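Local structure of putative superoxide reductase (Thermotoga maritima, 3QZB) at residues Val113-Ser125 and Gly131-Glu143. The protein probably reduces superoxide to hydrogen peroxide at an iron centre, using electrons delivered by rubredoxin. Residues are numbered along the deposited sequence; the frame is centred on the assembly and turned at random.
Sequences VKLNRSGTIIALS and GLWESSQKITVEE
Gly-119 to Ser-125 pairs antiparallel with Trp-133 to Ile-139, the hydrogen-bonded pairs being Gly-119 with Ile-139, Ile-121 with Gln-137, Ala-123 with Ser-135 and Ser-125 with Trp-133. The two strands form a beta hairpin of the immunoglobulin-like sandwich. Beyond the ladder, Ser-118 continues the pairing with its side chain. Ser-118 OG accepts a hydrogen bond from Val-141 N at 2.9 Å, almost straight (177° at the hydrogen). The hydroxyl gets there because OG lies beside its own backbone N (chi1 -62°). A water accepts from Ser-118 N and donates to Val-141 O, closing the same end. With an alanine here, the Val-141 amide would probably lose its acceptor, leaving the water to join these backbones.

Gly-119 O takes two donors from opposite faces of its plane. Ile-139 N lies 2.9 Å from Gly-119 O. Lys-138 NZ sits above the plane of that carbonyl, 3.0 Å from Gly-119 O, its chain bent at chi2 and chi4 to curl back over the neighbouring strand. The same ammonium forms a salt bridge with Asp-75.

On the buried side, Leu-115 and Ile-139 meet tip to tip, CD1 to CG2 at 3.9 Å. Ile-121 CG1 touches the same Ile-139 CG2 at 4.0 Å. Val-141 packs CG2 on Leu-115 CB at 3.7 Å, which ties the strand that ends at Leu-115 to the hairpin. At the far end, Ser-125 OG rests on Trp-133 CB at 3.7 Å. The indole extends away from this pair to stack on His-29, an iron ligand, while NE1 bonds to His-130 O.

The chemistry thus changes along the hairpin: aliphatic packing and a shared carbonyl secure the open end, while the turn end carries an aromatic ring into the iron site's second shell.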
ATOM      1  N   VAL A 113      -0.998 -13.720 -12.442  1.00  6.43           N
ATOM      2  CA  VAL A 113       0.076 -13.108 -13.259  1.00  6.15           C
ATOM      3  C   VAL A 113       0.091 -13.762 -14.648  1.00  6.52           C
ATOM      4  O   VAL A 113      -0.468 -14.827 -14.864  1.00  6.97           O
ATOM      5  CB  VAL A 113       1.464 -13.271 -12.634  1.00  7.20           C
ATOM      6  CG1 VAL A 113       1.540 -12.495 -11.305  1.00  8.69           C
ATOM      7  CG2 VAL A 113       1.877 -14.721 -12.437  1.00  7.94           C
ATOM      8  N   LYS A 114       0.685 -13.031 -15.582  1.00  6.40           N
ATOM      9  CA  LYS A 114       1.055 -13.574 -16.895  1.00  6.35           C
ATOM     10  C   LYS A 114       2.559 -13.429 -16.991  1.00  6.46           C
ATOM     11  O   LYS A 114       3.082 -12.322 -16.842  1.00  8.10           O
ATOM     12  CB  LYS A 114       0.358 -12.822 -17.994  1.00  8.05           C
ATOM     13  CG  LYS A 114      -1.123 -12.967 -18.051  1.00  9.13           C
ATOM     14  CD  LYS A 114      -1.714 -12.128 -19.134  1.00 12.10           C
ATOM     15  CE  LYS A 114      -3.196 -12.278 -19.350  1.00 16.37           C
ATOM     16  NZ  LYS A 114      -3.600 -11.519 -20.583  1.00 18.29           N
ATOM     17  N   LEU A 115       3.251 -14.546 -17.214  1.00  8.03           N
ATOM     18  CA  LEU A 115       4.699 -14.570 -17.280  1.00  7.24           C
ATOM     19  C   LEU A 115       5.166 -14.895 -18.696  1.00  8.61           C
ATOM     20  O   LEU A 115       4.587 -15.746 -19.370  1.00  9.73           O
ATOM     21  CB  LEU A 115       5.315 -15.614 -16.341  1.00  7.66           C
ATOM     22  CG  LEU A 115       4.920 -15.500 -14.884  1.00  7.49           C
ATOM     23  CD1 LEU A 115       5.381 -16.711 -14.120  1.00  9.51           C
ATOM     24  CD2 LEU A 115       5.385 -14.193 -14.287  1.00  9.25           C
ATOM     25  N   ASN A 116       6.247 -14.267 -19.131  1.00  9.88           N
ATOM     26  CA  ASN A 116       6.782 -14.680 -20.407  1.00 11.05           C
ATOM     27  C   ASN A 116       8.187 -15.127 -20.420  1.00  9.41           C
ATOM     28  O   ASN A 116       8.692 -15.499 -21.485  1.00 10.91           O
ATOM     29  CB  ASN A 116       6.433 -13.686 -21.472  1.00 12.45           C
ATOM     30  CG  ASN A 116       7.066 -12.398 -21.201  1.00 11.51           C
ATOM     31  OD1 ASN A 116       8.264 -12.248 -21.378  1.00 14.58           O
ATOM     32  ND2 ASN A 116       6.278 -11.438 -20.761  1.00 12.63           N
ATOM     33  N   ARG A 117       8.799 -15.216 -19.242  1.00  8.71           N
ATOM     34  CA  ARG A 117      10.070 -15.856 -19.076  1.00  9.26           C
ATOM     35  C   ARG A 117      10.110 -16.579 -17.734  1.00  8.46           C
ATOM     36  O   ARG A 117       9.493 -16.132 -16.781  1.00  9.36           O
ATOM     37  CB  ARG A 117      11.267 -14.839 -19.122  1.00 12.68           C
ATOM     38  CG  ARG A 117      11.268 -13.820 -20.282  1.00 15.10           C
ATOM     39  CD  ARG A 117      12.627 -13.233 -20.611  1.00 13.93           C
ATOM     40  NE  ARG A 117      13.267 -12.489 -19.528  1.00 14.81           N
ATOM     41  CZ  ARG A 117      13.244 -11.165 -19.373  1.00 12.87           C
ATOM     42  NH1 ARG A 117      12.418 -10.363 -20.043  1.00 12.87           N
ATOM     43  NH2 ARG A 117      14.070 -10.658 -18.514  1.00 14.03           N
ATOM     44  N   SER A 118      10.949 -17.612 -17.633  1.00  9.15           N
ATOM     45  CA  SER A 118      11.107 -18.376 -16.398  1.00  9.37           C
ATOM     46  C   SER A 118      11.769 -17.543 -15.316  1.00  8.50           C
ATOM     47  O   SER A 118      12.513 -16.610 -15.588  1.00  9.12           O
ATOM     48  CB  SER A 118      11.965 -19.602 -16.635  1.00  8.43           C
ATOM     49  OG  SER A 118      11.332 -20.448 -17.586  1.00  9.40           O
ATOM     50  N   GLY A 119      11.504 -17.872 -14.059  1.00  8.21           N
ATOM     51  CA  GLY A 119      12.039 -17.132 -12.966  1.00  8.33           C
ATOM     52  C   GLY A 119      11.718 -17.760 -11.637  1.00  8.08           C
ATOM     53  O   GLY A 119      11.430 -18.959 -11.581  1.00 10.37           O
ATOM     54  N   THR A 120      11.805 -16.947 -10.592  1.00  7.16           N
ATOM     55  CA  THR A 120      11.559 -17.337  -9.217  1.00  7.34           C
ATOM     56  C   THR A 120      10.525 -16.433  -8.614  1.00  6.52           C
ATOM     57  O   THR A 120      10.609 -15.215  -8.729  1.00  7.64           O
ATOM     58  CB  THR A 120      12.830 -17.310  -8.397  1.00  7.55           C
ATOM     59  OG1 THR A 120      13.821 -18.130  -9.023  1.00  8.95           O
ATOM     60  CG2 THR A 120      12.635 -17.823  -6.987  1.00 10.10           C
ATOM     61  N   ILE A 121       9.517 -17.039  -7.973  1.00  6.30           N
ATOM     62  CA  ILE A 121       8.503 -16.330  -7.177  1.00  6.37           C
ATOM     63  C   ILE A 121       9.044 -16.212  -5.741  1.00  6.61           C
ATOM     64  O   ILE A 121       9.455 -17.220  -5.172  1.00  7.53           O
ATOM     65  CB  ILE A 121       7.158 -17.090  -7.188  1.00  6.76           C
ATOM     66  CG1 ILE A 121       6.611 -17.280  -8.592  1.00  9.33           C
ATOM     67  CG2 ILE A 121       6.138 -16.404  -6.247  1.00  7.83           C
ATOM     68  CD1 ILE A 121       5.539 -18.385  -8.703  1.00  9.91           C
ATOM     69  N   ILE A 122       9.056 -15.018  -5.182  1.00  7.34           N
ATOM     70  CA  ILE A 122       9.475 -14.743  -3.811  1.00  7.24           C
ATOM     71  C   ILE A 122       8.293 -14.129  -3.062  1.00  6.35           C
ATOM     72  O   ILE A 122       7.701 -13.156  -3.514  1.00  7.68           O
ATOM     73  CB  ILE A 122      10.700 -13.824  -3.750  1.00  7.34           C
ATOM     74  CG1 ILE A 122      11.908 -14.373  -4.550  1.00  8.16           C
ATOM     75  CG2 ILE A 122      11.111 -13.614  -2.289  1.00  8.78           C
ATOM     76  CD1 ILE A 122      13.035 -13.353  -4.691  1.00 11.29           C
ATOM     77  N   ALA A 123       7.926 -14.737  -1.941  1.00  6.39           N
ATOM     78  CA  ALA A 123       6.888 -14.206  -1.064  1.00  5.77           C
ATOM     79  C   ALA A 123       7.569 -13.612   0.187  1.00  6.47           C
ATOM     80  O   ALA A 123       8.477 -14.233   0.763  1.00  7.56           O
ATOM     81  CB  ALA A 123       5.923 -15.313  -0.642  1.00  7.46           C
ATOM     82  N   LEU A 124       7.100 -12.425   0.550  1.00  5.78           N
ATOM     83  CA  LEU A 124       7.559 -11.733   1.769  1.00  5.50           C
ATOM     84  C   LEU A 124       6.314 -11.385   2.556  1.00  5.97           C
ATOM     85  O   LEU A 124       5.364 -10.805   2.035  1.00  6.37           O
ATOM     86  CB  LEU A 124       8.299 -10.477   1.386  1.00  6.10           C
ATOM     87  CG  LEU A 124       8.956  -9.664   2.526  1.00  5.45           C
ATOM     88  CD1 LEU A 124      10.115 -10.349   3.098  1.00  7.09           C
ATOM     89  CD2 LEU A 124       9.310  -8.258   2.033  1.00  7.39           C
ATOM     90  N   SER A 125       6.306 -11.710   3.857  1.00  5.52           N
ATOM     91  CA  SER A 125       5.167 -11.365   4.698  1.00  6.31           C
ATOM     92  C   SER A 125       5.613 -10.666   5.962  1.00  5.50           C
ATOM     93  O   SER A 125       6.794 -10.795   6.363  1.00  6.05           O
ATOM     94  CB  SER A 125       4.339 -12.607   5.018  1.00  6.63           C
ATOM     95  OG  SER A 125       5.108 -13.569   5.672  1.00  7.76           O
ATOM     96  N   GLY A 131       7.863  -9.346  12.783  1.00  6.06           N
ATOM     97  CA  GLY A 131       8.712  -8.972  11.664  1.00  6.20           C
ATOM     98  C   GLY A 131       8.462  -9.718  10.364  1.00  5.31           C
ATOM     99  O   GLY A 131       7.330 -10.090  10.037  1.00  5.63           O
ATOM    100  N   LEU A 132       9.516  -9.791   9.558  1.00  5.88           N
ATOM    101  CA  LEU A 132       9.499 -10.224   8.176  1.00  5.30           C
ATOM    102  C   LEU A 132       9.895 -11.691   8.012  1.00  6.05           C
ATOM    103  O   LEU A 132      10.827 -12.202   8.666  1.00  6.39           O
ATOM    104  CB  LEU A 132      10.507  -9.387   7.354  1.00  6.12           C
ATOM    105  CG  LEU A 132      10.099  -7.900   7.184  1.00  5.84           C
ATOM    106  CD1 LEU A 132      11.331  -7.131   6.570  1.00  6.77           C
ATOM    107  CD2 LEU A 132       8.898  -7.717   6.323  1.00  6.65           C
ATOM    108  N   TRP A 133       9.258 -12.325   7.014  1.00  5.62           N
ATOM    109  CA  TRP A 133       9.411 -13.729   6.691  1.00  5.87           C
ATOM    110  C   TRP A 133       9.345 -13.887   5.190  1.00  6.23           C
ATOM    111  O   TRP A 133       8.612 -13.165   4.515  1.00  6.50           O
ATOM    112  CB  TRP A 133       8.237 -14.525   7.337  1.00  5.97           C
ATOM    113  CG  TRP A 133       8.237 -14.378   8.817  1.00  6.24           C
ATOM    114  CD1 TRP A 133       7.767 -13.303   9.530  1.00  7.10           C
ATOM    115  CD2 TRP A 133       8.852 -15.240   9.773  1.00  7.26           C
ATOM    116  NE1 TRP A 133       8.022 -13.485  10.866  1.00  7.68           N
ATOM    117  CE2 TRP A 133       8.725 -14.638  11.028  1.00  7.99           C
ATOM    118  CE3 TRP A 133       9.529 -16.457   9.670  1.00  8.17           C
ATOM    119  CZ2 TRP A 133       9.182 -15.263  12.209  1.00 10.66           C
ATOM    120  CZ3 TRP A 133       9.988 -17.064  10.815  1.00 11.40           C
ATOM    121  CH2 TRP A 133       9.852 -16.462  12.065  1.00 13.05           C
ATOM    122  N   GLU A 134      10.062 -14.881   4.663  1.00  6.41           N
ATOM    123  CA  GLU A 134      10.080 -15.122   3.210  1.00  6.24           C
ATOM    124  C   GLU A 134      10.077 -16.578   2.839  1.00  6.80           C
ATOM    125  O   GLU A 134      10.428 -17.461   3.656  1.00  7.44           O
ATOM    126  CB  GLU A 134      11.270 -14.422   2.535  1.00  7.22           C
ATOM    127  CG  GLU A 134      12.596 -14.992   2.846  1.00  8.18           C
ATOM    128  CD  GLU A 134      13.698 -14.304   2.060  1.00  9.61           C
ATOM    129  OE1 GLU A 134      13.557 -14.038   0.860  1.00 11.72           O
ATOM    130  OE2 GLU A 134      14.771 -14.135   2.619  1.00 14.00           O
ATOM    131  N   SER A 135       9.727 -16.826   1.599  1.00  7.02           N
ATOM    132  CA  SER A 135       9.912 -18.118   0.951  1.00  6.76           C
ATOM    133  C   SER A 135      10.013 -17.875  -0.560  1.00  6.91           C
ATOM    134  O   SER A 135       9.673 -16.816  -1.049  1.00  7.07           O
ATOM    135  CB  SER A 135       8.778 -19.069   1.267  1.00  9.72           C
ATOM    136  OG  SER A 135       7.610 -18.732   0.619  1.00 10.18           O
ATOM    137  N   SER A 136      10.432 -18.900  -1.308  1.00  7.10           N
ATOM    138  CA  SER A 136      10.552 -18.775  -2.740  1.00  7.23           C
ATOM    139  C   SER A 136      10.381 -20.093  -3.451  1.00  7.94           C
ATOM    140  O   SER A 136      10.504 -21.142  -2.832  1.00 12.17           O
ATOM    141  CB  SER A 136      11.889 -18.155  -3.126  1.00  9.35           C
ATOM    142  OG  SER A 136      12.977 -19.009  -2.875  1.00 13.11           O
ATOM    143  N   GLN A 137      10.028 -20.006  -4.731  1.00  8.17           N
ATOM    144  CA  GLN A 137       9.726 -21.189  -5.556  1.00 11.06           C
ATOM    145  C   GLN A 137      10.053 -20.838  -7.008  1.00  9.18           C
ATOM    146  O   GLN A 137       9.602 -19.825  -7.511  1.00  9.34           O
ATOM    147  CB  GLN A 137       8.184 -21.534  -5.443  1.00 13.29           C
ATOM    148  CG  GLN A 137       7.710 -22.716  -6.044  1.00 19.28           C
ATOM    149  CD  GLN A 137       6.435 -23.015  -5.482  1.00 18.30           C
ATOM    150  OE1 GLN A 137       6.293 -23.120  -4.235  1.00 19.69           O
ATOM    151  NE2 GLN A 137       5.494 -23.156  -6.326  1.00 15.35           N
ATOM    152  N   LYS A 138      10.745 -21.751  -7.694  1.00  9.52           N
ATOM    153  CA  LYS A 138      10.970 -21.611  -9.123  1.00  9.40           C
ATOM    154  C   LYS A 138       9.684 -21.821  -9.921  1.00  8.89           C
ATOM    155  O   LYS A 138       8.852 -22.644  -9.535  1.00  8.95           O
ATOM    156  CB  LYS A 138      11.970 -22.655  -9.563  1.00 11.00           C
ATOM    157  CG  LYS A 138      12.636 -22.448 -10.902  1.00 14.52           C
ATOM    158  CD  LYS A 138      13.734 -21.350 -10.767  1.00 16.79           C
ATOM    159  CE  LYS A 138      14.395 -20.966 -12.101  1.00 18.27           C
ATOM    160  NZ  LYS A 138      13.374 -20.603 -13.169  1.00 14.81           N
ATOM    161  N   ILE A 139       9.563 -21.127 -11.053  1.00  8.04           N
ATOM    162  CA  ILE A 139       8.488 -21.385 -12.031  1.00  8.14           C
ATOM    163  C   ILE A 139       9.141 -21.376 -13.413  1.00  8.38           C
ATOM    164  O   ILE A 139       9.926 -20.492 -13.761  1.00  9.97           O
ATOM    165  CB  ILE A 139       7.291 -20.434 -11.885  1.00  7.84           C
ATOM    166  CG1 ILE A 139       6.129 -20.869 -12.776  1.00  8.68           C
ATOM    167  CG2 ILE A 139       7.751 -18.976 -12.071  1.00 10.59           C
ATOM    168  CD1 ILE A 139       4.796 -20.219 -12.389  1.00  9.59           C
ATOM    169  N   THR A 140       8.774 -22.395 -14.192  1.00  8.10           N
ATOM    170  CA  THR A 140       9.307 -22.535 -15.558  1.00  7.68           C
ATOM    171  C   THR A 140       8.203 -22.084 -16.517  1.00  7.98           C
ATOM    172  O   THR A 140       7.024 -22.467 -16.379  1.00  9.02           O
ATOM    173  CB  THR A 140       9.663 -23.992 -15.822  1.00 10.01           C
ATOM    174  OG1 THR A 140      10.710 -24.379 -14.920  1.00 11.45           O
ATOM    175  CG2 THR A 140      10.135 -24.199 -17.252  1.00 11.76           C
ATOM    176  N   VAL A 141       8.563 -21.271 -17.505  1.00  7.62           N
ATOM    177  CA  VAL A 141       7.639 -20.760 -18.494  1.00  7.46           C
ATOM    178  C   VAL A 141       8.102 -21.285 -19.852  1.00  7.80           C
ATOM    179  O   VAL A 141       9.287 -21.194 -20.195  1.00  8.57           O
ATOM    180  CB  VAL A 141       7.630 -19.222 -18.481  1.00  7.59           C
ATOM    181  CG1 VAL A 141       6.674 -18.689 -19.525  1.00  9.64           C
ATOM    182  CG2 VAL A 141       7.257 -18.721 -17.052  1.00  9.56           C
ATOM    183  N   GLU A 142       7.193 -21.804 -20.632  1.00  7.60           N
ATOM    184  CA  GLU A 142       7.482 -22.243 -21.997  1.00  7.29           C
ATOM    185  C   GLU A 142       8.093 -21.116 -22.796  1.00  9.01           C
ATOM    186  O   GLU A 142       7.737 -19.944 -22.649  1.00  9.64           O
ATOM    187  CB  GLU A 142       6.227 -22.737 -22.692  1.00  8.54           C
ATOM    188  CG  GLU A 142       5.708 -24.055 -22.175  1.00  8.46           C
ATOM    189  CD  GLU A 142       4.550 -24.654 -22.891  1.00 11.22           C
ATOM    190  OE1 GLU A 142       3.940 -23.973 -23.735  1.00  9.97           O
ATOM    191  OE2 GLU A 142       4.203 -25.803 -22.544  1.00 14.85           O
ATOM    192  N   GLU A 143       9.039 -21.451 -23.641  1.00  9.24           N
ATOM    193  CA  GLU A 143       9.750 -20.473 -24.459  1.00  9.71           C
ATOM    194  C   GLU A 143       9.055 -20.145 -25.761  1.00  9.50           C
ATOM    195  O   GLU A 143       8.220 -20.918 -26.219  1.00 10.68           O
ATOM    196  CB  GLU A 143      11.149 -20.952 -24.715  1.00 11.49           C
ATOM    197  CG  GLU A 143      11.960 -21.140 -23.449  1.00 16.25           C
ATOM    198  CD  GLU A 143      13.372 -21.678 -23.817  1.00 15.95           C
ATOM    199  OE1 GLU A 143      14.143 -20.947 -24.228  1.00 21.30           O
ATOM    200  OE2 GLU A 143      13.696 -22.872 -23.780  1.00 27.51           O
ATOM    201  OXT GLU A 143       9.418 -19.073 -26.308  1.00 12.32           O
TER
HETATM  202  O   HOH W   1       9.448 -17.855 -22.354  1.00 24.37           O
HETATM  203  O   HOH W   2      11.156 -18.979 -20.281  1.00 16.43           O